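Local coordinates for putative uncharacterized protein (Pyrococcus abyssi virus 1, PDB 4HR1), which is of unknown function but folds into a helical bundle that resembles a bromodomain, at residues A[14-19]-A[86-91]; A[18-23]-A[42-47]. One frame throughout, in Å; residues are numbered along the deposited sequence.

Contact 1: A[14-19]-A[86-91]; sequences SWLRTA and EDIKEQ
Lys89 lies over one face of the Trp15 indole, and this pair and Leu16 carry the contact between 14-19 of helix 5-30 and 86-91 of helix 72-98. The contact is a cation-pi interaction joined to a CH-pi one. NZ of Lys89 stands 3.8 Å from the centroid of the five-membered ring of Trp15, 10° off the ring normal. CE of Lys89 sits 3.5 Å from the centroid of the six-membered ring of Trp15, almost on its normal. CG of Lys89 lies above the outer edge of the benzo ring, 3.7 Å from CZ3 of Trp15. The fully extended lysine chain makes this possible: CG lies anti to the backbone N (chi1 -171°), and the chain then runs straight across the ring. The other polar group of the pair, NE1 of Trp15, is hydrogen-bonded to Asp116 of helix 109-119. That bond should help fix the turn of the indole.

The rest of the contact is apolar. CD2 of Leu16 presses on the backbone of helix 72-98, 3.5 Å from CA of Lys89. Both methyls of Leu16 also meet CG2 of Ile88, with CD2 at 3.9 Å. No hydrogen bond links the two segments. Their axes approach to 10.4 Å and run nearly parallel, at 23°.

The chemistry is that of a buried apolar interface, with a partly exposed lysine along one side. Leucine and isoleucine fill the inside, while the lysine places its methylenes on the indole. Its ammonium is probably steadied by the electrons of the indole face.

Contact 2: A[18-23]-A[42-47]; sequences TAIAFL and KLKERV
Ile20 meets Lys44 where helix 5-30 and helix 34-63 run side by side in opposite directions. Ile20 has the most surface buried here, and two of its branches do the touching. Its CD1 lies against the backbone of helix 34-63, 3.6 Å from CA of Lys44. Its CG2 meets the root of the lysine chain, 4.0 Å from CB of Lys44. With CG1 of Ile20 anti to the carbonyl carbon (chi1 -77°) and the chain extended at chi2, CD1 reaches both Lys44 and Val47.

Lys44 offers its aliphatic part and lies roughly perpendicular to the isoleucine. Its chain bends at the last torsion (chi4 -74°). The ammonium turns away from helix 5-30 and forms a salt bridge with Asp48, one turn further along its own helix. Its approach to Glu45 is long.

Val47 adds a second contact to the same methyl. Its CG2 is 3.7 Å from CD1 of Ile20, and the two side chains lie alongside, pointing opposite ways.

The axes of 18-23 and 42-47 come within 10.5 Å and are almost antiparallel, at 166°. Arg46 packs on helix 72-98. Behind the contact, Thr18 and Phe22 pack on helix 109-119, and the Phe22 ring meets aromatic rings of the other chain edge-to-face.

Contact 1 and contact 2 both use helix 5-30, and their segments overlap at Thr18 and Ala19. Their centres are about 7 Å apart. Helix 34-63 follows helix 5-30 in the chain and packs antiparallel to it in contact 2. Helix 72-98 comes next and runs nearly parallel to helix 5-30 in contact 1. The two contacts also touch directly: CG2 of Ile88 lies 3.5 Å from CG2 of Val47, and CB of Gln91 packs on CD2 of Leu43. Three helices thus close round a common interior near the centre of the chain. This arrangement fits the helical bundle of the protein, with helix 109-119 packed against helix 5-30 as well.

Contact 1: A[14-19]-A[86-91]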
ATOM      1  N   SER A  14       1.401  -2.036   3.895  1.00 32.43           N
ATOM      2  CA  SER A  14       2.345  -1.879   2.772  1.00 34.35           C
ATOM      3  C   SER A  14       3.135  -3.161   2.510  1.00 40.40           C
ATOM      4  O   SER A  14       3.131  -3.622   1.369  1.00 40.79           O
ATOM      5  CB  SER A  14       3.283  -0.694   2.982  1.00 39.77           C
ATOM      6  OG  SER A  14       2.549   0.515   3.118  1.00 52.89           O
ATOM      7  N   TRP A  15       3.729  -3.787   3.569  1.00 36.14           N
ATOM      8  CA  TRP A  15       4.462  -5.054   3.433  1.00 34.57           C
ATOM      9  C   TRP A  15       3.568  -6.089   2.814  1.00 38.98           C
ATOM     10  O   TRP A  15       3.967  -6.756   1.854  1.00 39.40           O
ATOM     11  CB  TRP A  15       4.950  -5.595   4.803  1.00 32.01           C
ATOM     12  CG  TRP A  15       6.003  -6.661   4.686  1.00 30.99           C
ATOM     13  CD1 TRP A  15       7.355  -6.467   4.699  1.00 33.53           C
ATOM     14  CD2 TRP A  15       5.802  -8.061   4.428  1.00 30.03           C
ATOM     15  NE1 TRP A  15       8.008  -7.665   4.530  1.00 32.54           N
ATOM     16  CE2 TRP A  15       7.080  -8.661   4.355  1.00 33.10           C
ATOM     17  CE3 TRP A  15       4.661  -8.889   4.326  1.00 30.42           C
ATOM     18  CZ2 TRP A  15       7.256 -10.039   4.163  1.00 31.35           C
ATOM     19  CZ3 TRP A  15       4.840 -10.247   4.100  1.00 30.83           C
ATOM     20  CH2 TRP A  15       6.123 -10.806   4.003  1.00 31.07           C
ATOM     21  N   LEU A  16       2.366  -6.249   3.376  1.00 36.77           N
ATOM     22  CA  LEU A  16       1.408  -7.259   2.907  1.00 37.52           C
ATOM     23  C   LEU A  16       0.964  -7.042   1.452  1.00 42.50           C
ATOM     24  O   LEU A  16       0.877  -8.020   0.702  1.00 41.46           O
ATOM     25  CB  LEU A  16       0.212  -7.356   3.862  1.00 37.87           C
ATOM     26  CG  LEU A  16       0.491  -7.979   5.234  1.00 43.31           C
ATOM     27  CD1 LEU A  16      -0.711  -7.914   6.093  1.00 44.27           C
ATOM     28  CD2 LEU A  16       0.889  -9.423   5.117  1.00 46.51           C
ATOM     29  N   ARG A  17       0.769  -5.763   1.032  1.00 40.43           N
ATOM     30  CA  ARG A  17       0.389  -5.442  -0.353  1.00 41.05           C
ATOM     31  C   ARG A  17       1.533  -5.762  -1.322  1.00 44.30           C
ATOM     32  O   ARG A  17       1.311  -6.455  -2.326  1.00 43.78           O
ATOM     33  CB  ARG A  17      -0.099  -3.991  -0.497  1.00 42.74           C
ATOM     34  CG  ARG A  17      -1.419  -3.738   0.235  1.00 52.13           C
ATOM     35  CD  ARG A  17      -2.330  -2.818  -0.543  1.00 60.18           C
ATOM     36  NE  ARG A  17      -3.021  -1.853   0.318  1.00 63.24           N
ATOM     37  CZ  ARG A  17      -4.247  -2.019   0.806  1.00 69.85           C
ATOM     38  NH1 ARG A  17      -4.926  -3.135   0.556  1.00 48.51           N
ATOM     39  NH2 ARG A  17      -4.795  -1.083   1.566  1.00 53.83           N
ATOM     40  N   THR A  18       2.767  -5.336  -0.967  1.00 39.76           N
ATOM     41  CA  THR A  18       3.994  -5.581  -1.731  1.00 39.54           C
ATOM     42  C   THR A  18       4.252  -7.089  -1.849  1.00 45.40           C
ATOM     43  O   THR A  18       4.675  -7.557  -2.917  1.00 46.09           O
ATOM     44  CB  THR A  18       5.176  -4.832  -1.113  1.00 46.73           C
ATOM     45  OG1 THR A  18       4.791  -3.508  -0.696  1.00 36.20           O
ATOM     46  CG2 THR A  18       6.385  -4.781  -2.042  1.00 47.22           C
ATOM     47  N   ALA A  19       3.937  -7.851  -0.774  1.00 41.54           N
ATOM     48  CA  ALA A  19       4.075  -9.311  -0.725  1.00 41.12           C
ATOM     49  C   ALA A  19       3.106  -9.983  -1.673  1.00 44.82           C
ATOM     50  O   ALA A  19       3.447 -10.999  -2.275  1.00 44.85           O
ATOM     51  CB  ALA A  19       3.853  -9.811   0.696  1.00 41.79           C
ATOM     52  N   GLU A  86      -0.873  -9.839  11.189  1.00 39.04           N
ATOM     53  CA  GLU A  86       0.228 -10.764  11.435  1.00 37.14           C
ATOM     54  C   GLU A  86      -0.135 -12.164  11.024  1.00 40.60           C
ATOM     55  O   GLU A  86       0.707 -12.844  10.458  1.00 40.13           O
ATOM     56  CB  GLU A  86       0.793 -10.628  12.850  1.00 38.18           C
ATOM     57  CG  GLU A  86       2.215 -11.142  13.002  1.00 47.66           C
ATOM     58  CD  GLU A  86       3.344 -10.424  12.276  1.00 61.62           C
ATOM     59  OE1 GLU A  86       4.426 -11.038  12.136  1.00 51.51           O
ATOM     60  OE2 GLU A  86       3.188  -9.231  11.931  1.00 52.62           O
ATOM     61  N   ASP A  87      -1.417 -12.553  11.163  1.00 40.00           N
ATOM     62  CA  ASP A  87      -1.880 -13.858  10.674  1.00 41.20           C
ATOM     63  C   ASP A  87      -1.843 -13.875   9.152  1.00 45.79           C
ATOM     64  O   ASP A  87      -1.493 -14.904   8.566  1.00 46.74           O
ATOM     65  CB  ASP A  87      -3.308 -14.174  11.159  1.00 44.78           C
ATOM     66  CG  ASP A  87      -3.471 -14.284  12.671  1.00 61.96           C
ATOM     67  OD1 ASP A  87      -2.741 -15.083  13.290  1.00 61.64           O
ATOM     68  OD2 ASP A  87      -4.389 -13.635  13.219  1.00 72.43           O
ATOM     69  N   ILE A  88      -2.163 -12.720   8.504  1.00 41.82           N
ATOM     70  CA  ILE A  88      -2.134 -12.600   7.041  1.00 41.04           C
ATOM     71  C   ILE A  88      -0.695 -12.813   6.544  1.00 40.94           C
ATOM     72  O   ILE A  88      -0.477 -13.634   5.643  1.00 39.07           O
ATOM     73  CB  ILE A  88      -2.818 -11.302   6.512  1.00 44.17           C
ATOM     74  CG1 ILE A  88      -4.348 -11.297   6.870  1.00 44.40           C
ATOM     75  CG2 ILE A  88      -2.640 -11.180   4.995  1.00 44.51           C
ATOM     76  CD1 ILE A  88      -5.001  -9.897   6.980  1.00 42.66           C
ATOM     77  N   LYS A  89       0.282 -12.174   7.231  1.00 35.02           N
ATOM     78  CA  LYS A  89       1.702 -12.315   6.926  1.00 34.10           C
ATOM     79  C   LYS A  89       2.103 -13.797   6.938  1.00 38.77           C
ATOM     80  O   LYS A  89       2.699 -14.269   5.972  1.00 36.51           O
ATOM     81  CB  LYS A  89       2.553 -11.456   7.877  1.00 34.96           C
ATOM     82  CG  LYS A  89       4.025 -11.375   7.494  1.00 37.80           C
ATOM     83  CD  LYS A  89       4.730 -10.223   8.193  1.00 40.00           C
ATOM     84  CE  LYS A  89       6.131 -10.039   7.645  1.00 39.77           C
ATOM     85  NZ  LYS A  89       6.773  -8.783   8.129  1.00 44.66           N
ATOM     86  N   GLU A  90       1.679 -14.534   7.987  1.00 37.75           N
ATOM     87  CA  GLU A  90       1.934 -15.961   8.173  1.00 38.66           C
ATOM     88  C   GLU A  90       1.404 -16.750   6.987  1.00 43.38           C
ATOM     89  O   GLU A  90       2.136 -17.552   6.410  1.00 42.24           O
ATOM     90  CB  GLU A  90       1.278 -16.429   9.493  1.00 40.53           C
ATOM     91  CG  GLU A  90       1.859 -17.690  10.112  1.00 49.65           C
ATOM     92  CD  GLU A  90       1.198 -19.013   9.774  1.00 78.23           C
ATOM     93  OE1 GLU A  90       1.543 -20.020  10.432  1.00 83.54           O
ATOM     94  OE2 GLU A  90       0.342 -19.055   8.860  1.00 80.55           O
ATOM     95  N   GLN A  91       0.146 -16.487   6.587  1.00 42.33           N
ATOM     96  CA  GLN A  91      -0.493 -17.169   5.458  1.00 42.65           C
ATOM     97  C   GLN A  91       0.158 -16.809   4.113  1.00 47.25           C
ATOM     98  O   GLN A  91       0.149 -17.634   3.192  1.00 47.68           O
ATOM     99  CB  GLN A  91      -2.001 -16.908   5.431  1.00 44.34           C
ATOM    100  CG  GLN A  91      -2.786 -17.427   6.633  1.00 64.13           C
ATOM    101  CD  GLN A  91      -4.270 -17.236   6.421  1.00 92.30           C
ATOM    102  OE1 GLN A  91      -5.001 -18.173   6.069  1.00 92.69           O
ATOM    103  NE2 GLN A  91      -4.750 -16.008   6.588  1.00 80.00           N
TER

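Contact 2: A[18-23]-A[42-47]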
ATOM      1  N   THR A  18       2.767  -5.336  -0.967  1.00 39.76           N
ATOM      2  CA  THR A  18       3.994  -5.581  -1.731  1.00 39.54           C
ATOM      3  C   THR A  18       4.252  -7.089  -1.849  1.00 45.40           C
ATOM      4  O   THR A  18       4.675  -7.557  -2.917  1.00 46.09           O
ATOM      5  CB  THR A  18       5.176  -4.832  -1.113  1.00 46.73           C
ATOM      6  OG1 THR A  18       4.791  -3.508  -0.696  1.00 36.20           O
ATOM      7  CG2 THR A  18       6.385  -4.781  -2.042  1.00 47.22           C
ATOM      8  N   ALA A  19       3.937  -7.851  -0.774  1.00 41.54           N
ATOM      9  CA  ALA A  19       4.075  -9.311  -0.725  1.00 41.12           C
ATOM     10  C   ALA A  19       3.106  -9.983  -1.673  1.00 44.82           C
ATOM     11  O   ALA A  19       3.447 -10.999  -2.275  1.00 44.85           O
ATOM     12  CB  ALA A  19       3.853  -9.811   0.696  1.00 41.79           C
ATOM     13  N   ILE A  20       1.892  -9.418  -1.816  1.00 42.39           N
ATOM     14  CA  ILE A  20       0.867  -9.921  -2.742  1.00 42.29           C
ATOM     15  C   ILE A  20       1.298  -9.610  -4.188  1.00 44.19           C
ATOM     16  O   ILE A  20       1.218 -10.490  -5.039  1.00 44.05           O
ATOM     17  CB  ILE A  20      -0.566  -9.410  -2.354  1.00 46.12           C
ATOM     18  CG1 ILE A  20      -1.098 -10.219  -1.144  1.00 46.31           C
ATOM     19  CG2 ILE A  20      -1.584  -9.476  -3.545  1.00 47.10           C
ATOM     20  CD1 ILE A  20      -2.030  -9.507  -0.317  1.00 51.14           C
ATOM     21  N   ALA A  21       1.809  -8.393  -4.442  1.00 40.50           N
ATOM     22  CA  ALA A  21       2.341  -7.984  -5.756  1.00 41.34           C
ATOM     23  C   ALA A  21       3.442  -8.959  -6.179  1.00 47.76           C
ATOM     24  O   ALA A  21       3.418  -9.450  -7.313  1.00 47.47           O
ATOM     25  CB  ALA A  21       2.905  -6.560  -5.688  1.00 41.88           C
ATOM     26  N   PHE A  22       4.357  -9.298  -5.227  1.00 45.66           N
ATOM     27  CA  PHE A  22       5.472 -10.231  -5.417  1.00 46.02           C
ATOM     28  C   PHE A  22       4.978 -11.608  -5.845  1.00 52.80           C
ATOM     29  O   PHE A  22       5.455 -12.127  -6.857  1.00 52.70           O
ATOM     30  CB  PHE A  22       6.309 -10.319  -4.130  1.00 47.53           C
ATOM     31  CG  PHE A  22       7.584 -11.122  -4.226  1.00 48.31           C
ATOM     32  CD1 PHE A  22       7.578 -12.497  -4.024  1.00 50.61           C
ATOM     33  CD2 PHE A  22       8.801 -10.497  -4.457  1.00 49.99           C
ATOM     34  CE1 PHE A  22       8.761 -13.235  -4.086  1.00 51.61           C
ATOM     35  CE2 PHE A  22       9.985 -11.235  -4.498  1.00 52.56           C
ATOM     36  CZ  PHE A  22       9.959 -12.597  -4.306  1.00 50.19           C
ATOM     37  N   LEU A  23       4.004 -12.183  -5.090  1.00 50.89           N
ATOM     38  CA  LEU A  23       3.397 -13.498  -5.360  1.00 51.21           C
ATOM     39  C   LEU A  23       2.731 -13.561  -6.728  1.00 58.06           C
ATOM     40  O   LEU A  23       2.905 -14.554  -7.439  1.00 57.15           O
ATOM     41  CB  LEU A  23       2.355 -13.830  -4.294  1.00 50.98           C
ATOM     42  CG  LEU A  23       2.807 -14.698  -3.164  1.00 55.24           C
ATOM     43  CD1 LEU A  23       2.163 -14.246  -1.881  1.00 55.99           C
ATOM     44  CD2 LEU A  23       2.497 -16.159  -3.442  1.00 57.07           C
ATOM     45  N   LYS A  42      -7.866 -14.350  -2.510  1.00 48.24           N
ATOM     46  CA  LYS A  42      -8.526 -14.460  -1.204  1.00 47.22           C
ATOM     47  C   LYS A  42      -7.728 -13.700  -0.139  1.00 50.82           C
ATOM     48  O   LYS A  42      -8.310 -12.915   0.607  1.00 50.51           O
ATOM     49  CB  LYS A  42      -8.727 -15.938  -0.816  1.00 48.46           C
ATOM     50  CG  LYS A  42      -9.843 -16.649  -1.600  1.00 51.06           C
ATOM     51  CD  LYS A  42     -10.678 -17.583  -0.704  1.00 55.15           C
ATOM     52  CE  LYS A  42     -11.698 -18.414  -1.462  1.00 53.84           C
ATOM     53  NZ  LYS A  42     -11.056 -19.528  -2.212  1.00 56.09           N
ATOM     54  N   LEU A  43      -6.379 -13.839  -0.151  1.00 48.18           N
ATOM     55  CA  LEU A  43      -5.487 -13.121   0.766  1.00 47.58           C
ATOM     56  C   LEU A  43      -5.506 -11.621   0.565  1.00 49.99           C
ATOM     57  O   LEU A  43      -5.612 -10.890   1.554  1.00 48.19           O
ATOM     58  CB  LEU A  43      -4.064 -13.676   0.744  1.00 47.78           C
ATOM     59  CG  LEU A  43      -3.890 -14.992   1.511  1.00 52.90           C
ATOM     60  CD1 LEU A  43      -2.798 -15.841   0.905  1.00 53.23           C
ATOM     61  CD2 LEU A  43      -3.639 -14.745   2.989  1.00 54.35           C
ATOM     62  N   LYS A  44      -5.459 -11.157  -0.706  1.00 48.43           N
ATOM     63  CA  LYS A  44      -5.534  -9.725  -1.040  1.00 49.48           C
ATOM     64  C   LYS A  44      -6.829  -9.101  -0.466  1.00 52.57           C
ATOM     65  O   LYS A  44      -6.767  -8.042   0.175  1.00 50.36           O
ATOM     66  CB  LYS A  44      -5.429  -9.507  -2.561  1.00 53.22           C
ATOM     67  CG  LYS A  44      -5.429  -8.040  -2.988  1.00 71.73           C
ATOM     68  CD  LYS A  44      -5.644  -7.901  -4.496  1.00 87.21           C
ATOM     69  CE  LYS A  44      -6.234  -6.563  -4.890  1.00100.99           C
ATOM     70  NZ  LYS A  44      -7.682  -6.457  -4.551  1.00109.41           N
ATOM     71  N   GLU A  45      -7.979  -9.804  -0.635  1.00 49.65           N
ATOM     72  CA  GLU A  45      -9.258  -9.349  -0.094  1.00 50.20           C
ATOM     73  C   GLU A  45      -9.242  -9.233   1.416  1.00 52.06           C
ATOM     74  O   GLU A  45      -9.715  -8.223   1.934  1.00 51.77           O
ATOM     75  CB  GLU A  45     -10.442 -10.203  -0.595  1.00 52.47           C
ATOM     76  CG  GLU A  45     -11.092  -9.650  -1.855  1.00 65.75           C
ATOM     77  CD  GLU A  45     -11.373  -8.160  -1.804  1.00 84.91           C
ATOM     78  OE1 GLU A  45     -10.688  -7.410  -2.537  1.00 74.56           O
ATOM     79  OE2 GLU A  45     -12.178  -7.735  -0.941  1.00 76.21           O
ATOM     80  N   ARG A  46      -8.629 -10.225   2.123  1.00 47.49           N
ATOM     81  CA  ARG A  46      -8.459 -10.195   3.590  1.00 46.49           C
ATOM     82  C   ARG A  46      -7.655  -8.956   4.010  1.00 48.41           C
ATOM     83  O   ARG A  46      -7.988  -8.327   5.024  1.00 49.17           O
ATOM     84  CB  ARG A  46      -7.767 -11.473   4.096  1.00 47.60           C
ATOM     85  CG  ARG A  46      -8.719 -12.576   4.558  1.00 57.14           C
ATOM     86  CD  ARG A  46      -8.757 -12.714   6.077  1.00 71.40           C
ATOM     87  NE  ARG A  46      -7.535 -13.311   6.632  1.00 85.33           N
ATOM     88  CZ  ARG A  46      -7.239 -13.348   7.930  1.00104.22           C
ATOM     89  NH1 ARG A  46      -6.107 -13.901   8.344  1.00 89.23           N
ATOM     90  NH2 ARG A  46      -8.074 -12.830   8.823  1.00 97.28           N
ATOM     91  N   VAL A  47      -6.645  -8.560   3.193  1.00 42.01           N
ATOM     92  CA  VAL A  47      -5.829  -7.367   3.478  1.00 40.70           C
ATOM     93  C   VAL A  47      -6.669  -6.090   3.338  1.00 45.84           C
ATOM     94  O   VAL A  47      -6.634  -5.235   4.245  1.00 44.16           O
ATOM     95  CB  VAL A  47      -4.501  -7.297   2.667  1.00 42.82           C
ATOM     96  CG1 VAL A  47      -3.672  -6.070   3.044  1.00 41.53           C
ATOM     97  CG2 VAL A  47      -3.682  -8.567   2.844  1.00 42.59           C
TER